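Local coordinates for phosphate-binding protein (Unidentified prokaryotic organism, PDB 3W9V) that binds phosphate as a secreted protein of the PstS family and forms a heterooligomer with human PON1, at residues 303-308 with 367-372; 259-264 with 344-349; 135-140 with 180-185; 160-165 with 173-178. The protein carries 1 engineered substitution. All coordinates share one frame; numbering follows the deposited sequence.

Interaction 1. Residues 303-308 with 367-372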
loop_
_atom_site.group_PDB
_atom_site.type_symbol
_atom_site.label_atom_id
_atom_site.label_comp_id
_atom_site.label_asym_id
_atom_site.label_seq_id
_atom_site.Cartn_x
_atom_site.Cartn_y
_atom_site.Cartn_z
ATOM N N PHE A 303 10.354 -11.021 -2.371
ATOM C CA PHE A 303 11.736 -11.477 -2.397
ATOM C C PHE A 303 11.781 -12.893 -2.970
ATOM O O PHE A 303 10.744 -13.527 -3.183
ATOM C CB PHE A 303 12.332 -11.496 -0.979
ATOM C CG PHE A 303 12.873 -10.164 -0.515
ATOM C CD1 PHE A 303 14.236 -9.896 -0.563
ATOM C CD2 PHE A 303 12.021 -9.177 -0.036
ATOM C CE1 PHE A 303 14.737 -8.670 -0.140
ATOM C CE2 PHE A 303 12.520 -7.945 0.382
ATOM C CZ PHE A 303 13.881 -7.698 0.335
ATOM N N SER A 304 12.991 -13.378 -3.221
ATOM C CA SER A 304 13.215 -14.789 -3.506
ATOM C C SER A 304 13.650 -15.538 -2.247
ATOM O O SER A 304 14.340 -14.981 -1.397
ATOM C CB SER A 304 14.302 -14.938 -4.569
ATOM O OG SER A 304 14.498 -16.301 -4.903
ATOM N N GLN A 305 13.278 -16.812 -2.143
ATOM C CA GLN A 305 13.831 -17.658 -1.090
ATOM C C GLN A 305 15.321 -17.913 -1.323
ATOM O O GLN A 305 16.081 -18.093 -0.376
ATOM C CB GLN A 305 13.091 -18.999 -0.985
ATOM C CG GLN A 305 13.568 -19.812 0.213
ATOM C CD GLN A 305 12.897 -21.160 0.367
ATOM O OE1 GLN A 305 11.942 -21.495 -0.342
ATOM N NE2 GLN A 305 13.400 -21.949 1.314
ATOM N N CYS A 306 15.730 -17.917 -2.589
ATOM C CA CYS A 306 17.078 -18.328 -2.964
ATOM C C CYS A 306 17.772 -17.299 -3.847
ATOM O O CYS A 306 17.170 -16.750 -4.782
ATOM C CB CYS A 306 17.046 -19.671 -3.700
ATOM S SG CYS A 306 16.232 -21.028 -2.837
ATOM N N TYR A 307 19.048 -17.073 -3.549
ATOM C CA TYR A 307 19.921 -16.201 -4.326
ATOM C C TYR A 307 21.185 -16.975 -4.673
ATOM O O TYR A 307 21.743 -17.670 -3.822
ATOM C CB TYR A 307 20.247 -14.913 -3.541
ATOM C CG TYR A 307 19.025 -14.047 -3.404
ATOM C CD1 TYR A 307 18.676 -13.160 -4.406
ATOM C CD2 TYR A 307 18.179 -14.168 -2.309
ATOM C CE1 TYR A 307 17.527 -12.390 -4.315
ATOM C CE2 TYR A 307 17.030 -13.401 -2.205
ATOM C CZ TYR A 307 16.707 -12.516 -3.215
ATOM O OH TYR A 307 15.549 -11.767 -3.115
ATOM N N ALA A 308 21.628 -16.870 -5.920
ATOM C CA ALA A 308 22.824 -17.579 -6.358
ATOM C C ALA A 308 24.061 -17.140 -5.582
ATOM O O ALA A 308 24.969 -17.937 -5.342
ATOM C CB ALA A 308 23.040 -17.377 -7.839
ATOM N N ASN A 367 19.252 -26.878 1.976
ATOM C CA ASN A 367 18.669 -28.048 1.335
ATOM C C ASN A 367 17.834 -27.634 0.128
ATOM O O ASN A 367 17.889 -28.262 -0.925
ATOM C CB ASN A 367 17.816 -28.820 2.346
ATOM C CG ASN A 367 17.500 -30.236 1.901
ATOM O OD1 ASN A 367 18.174 -30.799 1.037
ATOM N ND2 ASN A 367 16.479 -30.830 2.510
ATOM N N VAL A 368 17.074 -26.553 0.285
ATOM C CA VAL A 368 16.201 -26.058 -0.774
ATOM C C VAL A 368 16.975 -25.306 -1.848
ATOM O O VAL A 368 16.764 -25.512 -3.046
ATOM C CB VAL A 368 15.138 -25.101 -0.199
ATOM C CG1 VAL A 368 14.365 -24.414 -1.320
ATOM C CG2 VAL A 368 14.203 -25.848 0.732
ATOM N N CYS A 369 17.872 -24.429 -1.417
ATOM C CA CYS A 369 18.517 -23.513 -2.345
ATOM C C CYS A 369 19.783 -24.098 -2.942
ATOM O O CYS A 369 20.480 -23.430 -3.700
ATOM C CB CYS A 369 18.800 -22.170 -1.673
ATOM S SG CYS A 369 17.298 -21.337 -1.108
ATOM N N ASN A 370 20.056 -25.355 -2.598
ATOM C CA ASN A 370 21.153 -26.122 -3.178
ATOM C C ASN A 370 21.162 -26.024 -4.703
ATOM O O ASN A 370 20.317 -26.612 -5.376
ATOM C CB ASN A 370 21.051 -27.589 -2.740
ATOM C CG ASN A 370 22.308 -28.390 -3.049
ATOM O OD1 ASN A 370 22.862 -28.312 -4.145
ATOM N ND2 ASN A 370 22.761 -29.171 -2.073
ATOM N N GLY A 371 22.113 -25.262 -5.233
ATOM C CA GLY A 371 22.297 -25.132 -6.670
ATOM C C GLY A 371 21.291 -24.239 -7.374
ATOM O O GLY A 371 21.151 -24.299 -8.598
ATOM N N LYS A 372 20.595 -23.401 -6.610
ATOM C CA LYS A 372 19.538 -22.561 -7.166
ATOM C C LYS A 372 19.654 -21.112 -6.721
ATOM O O LYS A 372 20.464 -20.773 -5.858
ATOM C CB LYS A 372 18.170 -23.094 -6.749
ATOM C CG LYS A 372 17.925 -24.527 -7.151
ATOM C CD LYS A 372 16.548 -24.985 -6.732
ATOM C CE LYS A 372 16.258 -26.358 -7.297
ATOM N NZ LYS A 372 14.896 -26.822 -6.930
HETATM O O HOH W 1 21.403 -20.557 -3.213
#
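Cys306 and Cys369 form a disulfide, with Cys306 SG 2.1 Å from Cys369 SG. The S-S torsion is -75°, a left-handed twist. In both cysteines the sulfur lies anti to the carbonyl carbon and beside the backbone N (chi1 -55° in Cys306, -61° in Cys369). Both CB atoms point toward the opposite segment, which suits the short span of the bridge.

Gln305 lies next to the disulfide. Its extended side chain crosses that of Val368 at about a right angle. The amide end rests on one methyl branch, with Gln305 NE2 3.7 Å from Val368 CG1. The same branch also touches the bridge, as Val368 CG1 is 4.2 Å from Cys306 SG. This is a van der Waals contact. The hydrogen bonds of Gln305 NE2 go to Ala360 O and Ser362 O, which hold the amide in place.

No direct hydrogen bond joins the segments. A water lies 3.0 Å from Tyr307 O and 2.8 Å from Lys372 O. It can donate to either carbonyl but probably not to every acceptor around it at once. Cys369 to Lys372 make a type II beta turn, closed by Lys372 N to Cys369 O at 2.9 Å, with Gly371 at positive phi. Within 303-308, Ser304 OG donates to Cys306 O at 2.7 Å.

The disulfide thus ties the C-terminal tail to the chain just past strand 296-304, which runs between strands 57-60 and 83-92. Backbone bonds from Cys306 and Ala308 to Arg374 continue the attachment. Tyr307 points away from the tail and packs on Thr313 and Val316 of helix 310-323.

Interaction 2. Residues 259-264 with 344-349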
loop_
_atom_site.group_PDB
_atom_site.type_symbol
_atom_site.label_atom_id
_atom_site.label_comp_id
_atom_site.label_asym_id
_atom_site.label_seq_id
_atom_site.Cartn_x
_atom_site.Cartn_y
_atom_site.Cartn_z
ATOM N N VAL A 259 -5.502 -8.272 13.087
ATOM C CA VAL A 259 -5.573 -8.973 11.811
ATOM C C VAL A 259 -5.033 -10.380 12.013
ATOM O O VAL A 259 -3.911 -10.541 12.499
ATOM C CB VAL A 259 -4.745 -8.241 10.736
ATOM C CG1 VAL A 259 -4.560 -9.113 9.503
ATOM C CG2 VAL A 259 -5.405 -6.914 10.381
ATOM N N PRO A 260 -5.825 -11.406 11.656
ATOM C CA PRO A 260 -5.366 -12.779 11.901
ATOM C C PRO A 260 -4.097 -13.131 11.128
ATOM O O PRO A 260 -3.885 -12.635 10.020
ATOM C CB PRO A 260 -6.537 -13.637 11.406
ATOM C CG PRO A 260 -7.728 -12.738 11.496
ATOM C CD PRO A 260 -7.212 -11.367 11.154
ATOM N N LEU A 261 -3.276 -14.006 11.702
ATOM C CA LEU A 261 -2.080 -14.498 11.026
ATOM C C LEU A 261 -2.446 -15.333 9.803
ATOM O O LEU A 261 -3.545 -15.884 9.731
ATOM C CB LEU A 261 -1.243 -15.343 11.985
ATOM C CG LEU A 261 -0.608 -14.580 13.143
ATOM C CD1 LEU A 261 0.128 -15.528 14.071
ATOM C CD2 LEU A 261 0.339 -13.507 12.616
ATOM N N PRO A 262 -1.522 -15.439 8.836
ATOM C CA PRO A 262 -1.792 -16.307 7.686
ATOM C C PRO A 262 -1.960 -17.754 8.144
ATOM O O PRO A 262 -1.243 -18.206 9.034
ATOM C CB PRO A 262 -0.523 -16.171 6.838
ATOM C CG PRO A 262 0.123 -14.899 7.294
ATOM C CD PRO A 262 -0.192 -14.815 8.756
ATOM N N ALA A 263 -2.908 -18.466 7.553
ATOM C CA ALA A 263 -3.174 -19.845 7.954
ATOM C C ALA A 263 -1.920 -20.711 7.897
ATOM O O ALA A 263 -1.324 -20.878 6.836
ATOM C CB ALA A 263 -4.265 -20.443 7.089
ATOM N N ALA A 264 -1.537 -21.258 9.049
ATOM C CA ALA A 264 -0.285 -22.000 9.183
ATOM C C ALA A 264 -0.067 -23.059 8.105
ATOM O O ALA A 264 1.007 -23.136 7.520
ATOM C CB ALA A 264 -0.186 -22.629 10.570
ATOM N N SER A 344 3.660 -7.739 16.794
ATOM C CA SER A 344 4.687 -8.698 17.184
ATOM C C SER A 344 4.431 -10.125 16.712
ATOM O O SER A 344 5.366 -10.827 16.335
ATOM C CB SER A 344 4.898 -8.677 18.696
ATOM O OG SER A 344 3.733 -9.113 19.361
ATOM N N ASN A 345 3.173 -10.558 16.734
ATOM C CA ASN A 345 2.867 -11.908 16.275
ATOM C C ASN A 345 3.115 -12.078 14.777
ATOM O O ASN A 345 3.542 -13.140 14.335
ATOM C CB ASN A 345 1.455 -12.359 16.683
ATOM C CG ASN A 345 0.349 -11.515 16.071
ATOM O OD1 ASN A 345 0.545 -10.358 15.714
ATOM N ND2 ASN A 345 -0.844 -12.093 15.986
ATOM N N TRP A 346 2.861 -11.017 14.016
ATOM C CA TRP A 346 3.167 -10.992 12.592
ATOM C C TRP A 346 4.679 -11.033 12.335
ATOM O O TRP A 346 5.148 -11.795 11.485
ATOM C CB TRP A 346 2.512 -9.774 11.943
ATOM C CG TRP A 346 1.134 -10.066 11.432
ATOM C CD1 TRP A 346 -0.054 -9.936 12.102
ATOM C CD2 TRP A 346 0.813 -10.581 10.142
ATOM N NE1 TRP A 346 -1.095 -10.318 11.291
ATOM C CE2 TRP A 346 -0.587 -10.717 10.082
ATOM C CE3 TRP A 346 1.575 -10.920 9.021
ATOM C CZ2 TRP A 346 -1.236 -11.191 8.945
ATOM C CZ3 TRP A 346 0.935 -11.390 7.902
ATOM C CH2 TRP A 346 -0.460 -11.515 7.863
ATOM N N LYS A 347 5.448 -10.234 13.075
ATOM C CA LYS A 347 6.901 -10.299 12.943
ATOM C C LYS A 347 7.382 -11.720 13.225
ATOM O O LYS A 347 8.204 -12.261 12.487
ATOM C CB LYS A 347 7.600 -9.335 13.904
ATOM C CG LYS A 347 7.457 -7.861 13.607
ATOM C CD LYS A 347 8.448 -7.098 14.489
ATOM C CE LYS A 347 8.489 -5.594 14.253
ATOM N NZ LYS A 347 7.260 -4.896 14.727
ATOM N N ALA A 348 6.886 -12.315 14.306
ATOM C CA ALA A 348 7.311 -13.654 14.689
ATOM C C ALA A 348 6.985 -14.677 13.612
ATOM O O ALA A 348 7.782 -15.575 13.338
ATOM C CB ALA A 348 6.695 -14.063 16.023
ATOM N N ALA A 349 5.811 -14.540 13.001
ATOM C CA ALA A 349 5.408 -15.458 11.941
ATOM C C ALA A 349 6.319 -15.347 10.722
ATOM O O ALA A 349 6.743 -16.358 10.156
ATOM C CB ALA A 349 3.955 -15.214 11.543
HETATM O O HOH W 2 -3.199 -10.387 15.078
#
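Trp346 lays one face of its indole on Leu261 and Pro262, the tight part of the contact. Leu261 CD2 sits almost straight over the five-membered ring, 3.6 Å from its centroid and 7° off the normal. Pro262 CD covers the six-membered ring on the same face, 3.8 Å from its centroid. Both are CH-pi contacts.

Trp346 NE1 donates to Val259 O at 3.1 Å, with an angle of 165° at the hydrogen. The acceptor is in the ring plane, but the donor stands above the carbonyl plane and not on a lone pair. An alanine in place of Trp346 removes the NE1 donor to Val259 O and would probably leave a gap beside Leu261 and Pro262.

The Asn345 side is looser and wetter. A water donates to Val259 O at 2.7 Å and accepts from Asn345 ND2 at 3.0 Å. With Asn345 CG between the backbone N and the carbonyl carbon (chi1 63°), OD1 turns back to a weak bond from Trp346 N, and ND2 is left to face the water and Leu261 CG at 3.8 Å. Leu261 CD2 also lies 4.1 Å from Ala349 CB, a light contact.

The contact joins extended residues 259-262 to helix 344-354, and Pro275 adds to the packing on Trp346. CH-pi packing of a proline on a tryptophan face is a familiar motif; here Leu261 shares the face with Pro262.

Interaction 3. Residues 135-140 with 180-185. With PO4 (phosphate ion), chain C.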
loop_
_atom_site.group_PDB
_atom_site.type_symbol
_atom_site.label_atom_id
_atom_site.label_comp_id
_atom_site.label_asym_id
_atom_site.label_seq_id
_atom_site.Cartn_x
_atom_site.Cartn_y
_atom_site.Cartn_z
ATOM N N ILE A 135 -15.538 20.201 -7.224
ATOM C CA ILE A 135 -14.550 19.232 -6.781
ATOM C C ILE A 135 -13.891 18.642 -8.019
ATOM O O ILE A 135 -14.578 18.290 -8.983
ATOM C CB ILE A 135 -15.215 18.089 -6.002
ATOM C CG1 ILE A 135 -15.972 18.629 -4.789
ATOM C CG2 ILE A 135 -14.180 17.053 -5.571
ATOM C CD1 ILE A 135 -16.814 17.575 -4.095
ATOM N N GLN A 136 -12.567 18.539 -8.003
ATOM C CA GLN A 136 -11.846 17.911 -9.102
ATOM C C GLN A 136 -11.000 16.760 -8.572
ATOM O O GLN A 136 -10.110 16.962 -7.752
ATOM C CB GLN A 136 -10.974 18.934 -9.833
ATOM C CG GLN A 136 -10.291 18.394 -11.078
ATOM C CD GLN A 136 -9.507 19.456 -11.830
ATOM O OE1 GLN A 136 -8.840 20.300 -11.229
ATOM N NE2 GLN A 136 -9.584 19.418 -13.157
ATOM N N VAL A 137 -11.287 15.550 -9.035
ATOM C CA VAL A 137 -10.575 14.368 -8.568
ATOM C C VAL A 137 -9.247 14.195 -9.302
ATOM O O VAL A 137 -9.188 14.291 -10.531
ATOM C CB VAL A 137 -11.449 13.101 -8.735
ATOM C CG1 VAL A 137 -10.630 11.840 -8.523
ATOM C CG2 VAL A 137 -12.630 13.146 -7.773
ATOM N N VAL A 138 -8.184 13.958 -8.538
ATOM C CA VAL A 138 -6.894 13.575 -9.091
ATOM C C VAL A 138 -6.688 12.103 -8.766
ATOM O O VAL A 138 -6.966 11.667 -7.647
ATOM C CB VAL A 138 -5.744 14.408 -8.489
ATOM C CG1 VAL A 138 -4.434 14.097 -9.200
ATOM C CG2 VAL A 138 -6.062 15.895 -8.576
ATOM N N TYR A 139 -6.223 11.330 -9.738
ATOM C CA TYR A 139 -6.038 9.901 -9.533
ATOM C C TYR A 139 -4.735 9.435 -10.186
ATOM O O TYR A 139 -4.116 10.167 -10.971
ATOM C CB TYR A 139 -7.246 9.108 -10.074
ATOM C CG TYR A 139 -7.439 9.255 -11.566
ATOM C CD1 TYR A 139 -6.887 8.335 -12.444
ATOM C CD2 TYR A 139 -8.157 10.326 -12.099
ATOM C CE1 TYR A 139 -7.039 8.468 -13.811
ATOM C CE2 TYR A 139 -8.309 10.469 -13.475
ATOM C CZ TYR A 139 -7.743 9.532 -14.323
ATOM O OH TYR A 139 -7.871 9.637 -15.697
ATOM N N ARG A 140 -4.316 8.220 -9.857
ATOM C CA ARG A 140 -3.090 7.667 -10.424
ATOM C C ARG A 140 -3.334 7.120 -11.825
ATOM O O ARG A 140 -4.217 6.286 -12.030
ATOM C CB ARG A 140 -2.529 6.571 -9.521
ATOM C CG ARG A 140 -1.973 7.111 -8.217
ATOM C CD ARG A 140 -0.584 7.735 -8.393
ATOM N NE ARG A 140 0.398 6.703 -8.695
ATOM C CZ ARG A 140 0.941 5.890 -7.793
ATOM N NH1 ARG A 140 0.666 6.006 -6.497
ATOM N NH2 ARG A 140 1.781 4.956 -8.206
ATOM N N THR A 180 -16.395 8.983 -16.831
ATOM C CA THR A 180 -17.231 9.980 -17.498
ATOM C C THR A 180 -18.103 10.829 -16.555
ATOM O O THR A 180 -18.210 12.039 -16.754
ATOM C CB THR A 180 -18.092 9.343 -18.614
ATOM O OG1 THR A 180 -17.247 8.574 -19.481
ATOM C CG2 THR A 180 -18.802 10.413 -19.425
ATOM N N PRO A 181 -18.709 10.216 -15.513
ATOM C CA PRO A 181 -19.506 11.041 -14.598
ATOM C C PRO A 181 -18.703 12.149 -13.919
ATOM O O PRO A 181 -19.294 13.132 -13.474
ATOM C CB PRO A 181 -19.990 10.032 -13.554
ATOM C CG PRO A 181 -20.037 8.752 -14.278
ATOM C CD PRO A 181 -18.860 8.781 -15.205
ATOM N N LEU A 182 -17.383 11.988 -13.841
ATOM C CA LEU A 182 -16.519 13.012 -13.265
ATOM C C LEU A 182 -16.164 14.068 -14.302
ATOM O O LEU A 182 -15.847 13.750 -15.449
ATOM C CB LEU A 182 -15.239 12.386 -12.707
ATOM C CG LEU A 182 -15.366 11.518 -11.452
ATOM C CD1 LEU A 182 -14.141 10.633 -11.292
ATOM C CD2 LEU A 182 -15.560 12.388 -10.218
ATOM N N ALA A 183 -16.207 15.327 -13.889
ATOM C CA ALA A 183 -15.828 16.425 -14.763
ATOM C C ALA A 183 -14.371 16.808 -14.537
ATOM O O ALA A 183 -13.987 17.190 -13.431
ATOM C CB ALA A 183 -16.735 17.624 -14.532
ATOM N N GLY A 184 -13.569 16.689 -15.590
ATOM C CA GLY A 184 -12.187 17.127 -15.566
ATOM C C GLY A 184 -11.284 16.432 -14.567
ATOM O O GLY A 184 -10.355 17.046 -14.053
ATOM N N ALA A 185 -11.540 15.160 -14.287
ATOM C CA ALA A 185 -10.637 14.403 -13.423
ATOM C C ALA A 185 -9.244 14.359 -14.048
ATOM O O ALA A 185 -9.114 14.249 -15.268
ATOM C CB ALA A 185 -11.168 13.004 -13.193
HETATM P P PO4 C . 2.082 2.675 -5.528
HETATM O O1 PO4 C . 3.093 3.606 -6.177
HETATM O O2 PO4 C . 0.713 3.336 -5.436
HETATM O O3 PO4 C . 1.983 1.361 -6.295
HETATM O O4 PO4 C . 2.592 2.399 -4.119
HETATM O O HOH W 3 -14.681 19.347 -11.536
HETATM O O HOH W 4 -13.309 15.348 -11.147
HETATM O O HOH W 5 -9.077 11.758 -16.797
#
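Gln136 donates from NE2 to Gly184 O at 2.7 Å, the one direct hydrogen bond between the segments. The side chain runs extended from the strand, and the angle at the hydrogen is 149°. Gln136 OE1 is taken by Arg207 NE, so both ends of the amide are held.

Waters fill in the polar edge. One accepts from Val137 N at 2.9 Å and donates to Ala183 O at 3.0 Å. Another lies between Tyr139 OH and Ala185 O.

Apolar contacts are few. Val137 CG2 meets Leu182 CD2 at 3.9 Å, the side chains crossing at about a right angle. Ala185 CB comes to the edge of the Tyr139 ring, 3.8 Å from CE2.

At the far end of the strand Arg140 brings a positive charge to the phosphate. Arg140 NH2 donates to phosphate O1 at 2.8 Å, with O1 in the guanidinium plane. Arg140 NH1 donates to phosphate O2 at 2.9 Å. Glu142 pairs with Arg140 NH2, and Thr8, Ser32, Ser144 and Thr146 bond the ion.

One strand thus carries two chemistries: a watered, neutral contact at its start, and a charge-assisted hold on the phosphate by Arg140, completed by neutral donors.

Interaction 4. Residues 160-165 with 173-178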
loop_
_atom_site.group_PDB
_atom_site.type_symbol
_atom_site.label_atom_id
_atom_site.label_comp_id
_atom_site.label_asym_id
_atom_site.label_seq_id
_atom_site.Cartn_x
_atom_site.Cartn_y
_atom_site.Cartn_z
ATOM N N THR A 160 -24.230 2.056 -2.445
ATOM C CA THR A 160 -25.461 2.728 -2.867
ATOM C C THR A 160 -25.200 3.852 -3.867
ATOM O O THR A 160 -25.953 4.824 -3.932
ATOM C CB THR A 160 -26.288 3.270 -1.675
ATOM O OG1 THR A 160 -25.483 4.160 -0.893
ATOM C CG2 THR A 160 -26.785 2.132 -0.800
ATOM N N GLU A 161 -24.137 3.721 -4.655
ATOM C CA GLU A 161 -23.935 4.610 -5.798
ATOM C C GLU A 161 -24.700 4.046 -7.000
ATOM O O GLU A 161 -25.130 2.898 -6.974
ATOM C CB GLU A 161 -22.446 4.734 -6.130
ATOM C CG GLU A 161 -21.598 5.260 -4.977
ATOM C CD GLU A 161 -22.069 6.606 -4.464
ATOM O OE1 GLU A 161 -22.095 7.576 -5.251
ATOM O OE2 GLU A 161 -22.424 6.689 -3.269
ATOM N N PRO A 162 -24.863 4.840 -8.068
ATOM C CA PRO A 162 -25.516 4.262 -9.249
ATOM C C PRO A 162 -24.735 3.066 -9.800
ATOM O O PRO A 162 -25.342 2.047 -10.158
ATOM C CB PRO A 162 -25.520 5.423 -10.241
ATOM C CG PRO A 162 -25.570 6.633 -9.373
ATOM C CD PRO A 162 -24.709 6.299 -8.186
ATOM N N GLY A 163 -23.408 3.190 -9.839
ATOM C CA GLY A 163 -22.528 2.103 -10.225
ATOM C C GLY A 163 -21.814 1.504 -9.027
ATOM O O GLY A 163 -22.105 1.841 -7.874
ATOM N N THR A 164 -20.883 0.597 -9.306
ATOM C CA THR A 164 -20.059 -0.004 -8.265
ATOM C C THR A 164 -18.591 0.091 -8.652
ATOM O O THR A 164 -18.254 0.160 -9.838
ATOM C CB THR A 164 -20.418 -1.483 -8.027
ATOM O OG1 THR A 164 -20.452 -2.171 -9.282
ATOM C CG2 THR A 164 -21.770 -1.613 -7.354
ATOM N N PHE A 165 -17.726 0.089 -7.646
ATOM C CA PHE A 165 -16.290 0.139 -7.861
ATOM C C PHE A 165 -15.690 -1.255 -7.808
ATOM O O PHE A 165 -15.846 -1.962 -6.810
ATOM C CB PHE A 165 -15.619 0.977 -6.773
ATOM C CG PHE A 165 -15.947 2.436 -6.828
ATOM C CD1 PHE A 165 -15.206 3.298 -7.621
ATOM C CD2 PHE A 165 -16.978 2.959 -6.059
ATOM C CE1 PHE A 165 -15.489 4.651 -7.657
ATOM C CE2 PHE A 165 -17.265 4.309 -6.090
ATOM C CZ PHE A 165 -16.519 5.160 -6.888
ATOM N N ASN A 173 -10.350 2.304 -14.410
ATOM C CA ASN A 173 -11.116 1.088 -14.675
ATOM C C ASN A 173 -12.002 0.655 -13.514
ATOM O O ASN A 173 -12.660 -0.376 -13.612
ATOM C CB ASN A 173 -10.179 -0.083 -14.989
ATOM C CG ASN A 173 -9.413 0.091 -16.280
ATOM O OD1 ASN A 173 -9.860 0.755 -17.215
ATOM N ND2 ASN A 173 -8.246 -0.538 -16.347
ATOM N N SER A 174 -12.015 1.400 -12.414
ATOM C CA SER A 174 -12.728 0.938 -11.229
ATOM C C SER A 174 -14.249 1.067 -11.298
ATOM O O SER A 174 -14.963 0.072 -11.163
ATOM C CB SER A 174 -12.203 1.627 -9.968
ATOM O OG SER A 174 -12.870 1.113 -8.821
ATOM N N TYR A 175 -14.751 2.283 -11.450
ATOM C CA TYR A 175 -16.198 2.496 -11.398
ATOM C C TYR A 175 -16.867 1.896 -12.625
ATOM O O TYR A 175 -16.406 2.095 -13.755
ATOM C CB TYR A 175 -16.498 3.980 -11.327
ATOM C CG TYR A 175 -17.904 4.353 -10.910
ATOM C CD1 TYR A 175 -18.445 3.905 -9.706
ATOM C CD2 TYR A 175 -18.667 5.217 -11.687
ATOM C CE1 TYR A 175 -19.726 4.282 -9.307
ATOM C CE2 TYR A 175 -19.947 5.596 -11.301
ATOM C CZ TYR A 175 -20.466 5.128 -10.108
ATOM O OH TYR A 175 -21.727 5.508 -9.708
ATOM N N SER A 176 -17.964 1.176 -12.408
ATOM C CA SER A 176 -18.615 0.460 -13.497
ATOM C C SER A 176 -19.085 1.379 -14.629
ATOM O O SER A 176 -19.090 0.977 -15.795
ATOM C CB SER A 176 -19.766 -0.376 -12.951
ATOM O OG SER A 176 -20.686 0.429 -12.237
ATOM N N LEU A 177 -19.438 2.613 -14.296
ATOM C CA LEU A 177 -19.908 3.579 -15.280
ATOM C C LEU A 177 -18.780 4.464 -15.806
ATOM O O LEU A 177 -19.027 5.435 -16.523
ATOM C CB LEU A 177 -21.031 4.434 -14.685
ATOM C CG LEU A 177 -22.279 3.649 -14.273
ATOM C CD1 LEU A 177 -23.244 4.527 -13.489
ATOM C CD2 LEU A 177 -22.956 3.063 -15.504
ATOM N N GLY A 178 -17.544 4.128 -15.439
ATOM C CA GLY A 178 -16.373 4.823 -15.941
ATOM C C GLY A 178 -16.130 6.154 -15.258
ATOM O O GLY A 178 -16.842 6.517 -14.315
#
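Phe165 and Tyr175 are joined by a single beta bridge, and Ser176 N donates to Thr164 O at 2.8 Å. Thr164 N donates to Ser176 OG at 2.9 Å. Gly163 N donates to Tyr175 OH, also at 2.9 Å, with an angle of 156° at the hydrogen.

The Tyr175 ring reaches along the other segment because CG is anti to the backbone N (chi1 -165°). Its CD1 lies over the centre of the Phe165 ring, 3.6 Å from Phe165 CZ. The two planes meet obliquely at 43°. Ser174 OG comes to the edge of the Phe165 ring, 3.4 Å from CD1, and bonds Ala166 O. Gly163 suits this tight spot, since a CB there would clash with Ser176 OG and Tyr175 CZ. Leu177 CD1 packs on Pro162 CB at 4.1 Å.

A phenylalanine in place of Tyr175 would probably keep much of the ring packing but leave Gly163 N without its acceptor.

Nearby, the Glu161 carboxylate bonds Ser117 OG and makes salt bridges to Arg119 and Lys110. Between the segments themselves the bonds are neutral: beyond the single bridge, two hydroxyls rather than carbonyls accept the amides, and the Phe165-Tyr175 pair packs beside them.

How the interactions relate
Interactions 3 and 4 lie on one side of the chain's centre, 13 Å apart between centres. Only Leu179 separates 173-178 from 180-185, and interaction 4 is nested in the loop that interaction 3 closes. Glu161 touches Cys113 and Phe165 touches Cys158, the two halves of the other disulfide. Interaction 1 lies opposite both, centre to centre about 46 Å from interaction 3 and 44 Å from interaction 4. Interaction 2 is about 24 Å, centre to centre, from interaction 1, and their segments alternate along the chain. Only interaction 3 reaches the bound phosphate. The ion is also held by Thr8, Leu9 and Ser32, early in the chain, consistent with the two-lobed cleft of periplasmic binding proteins.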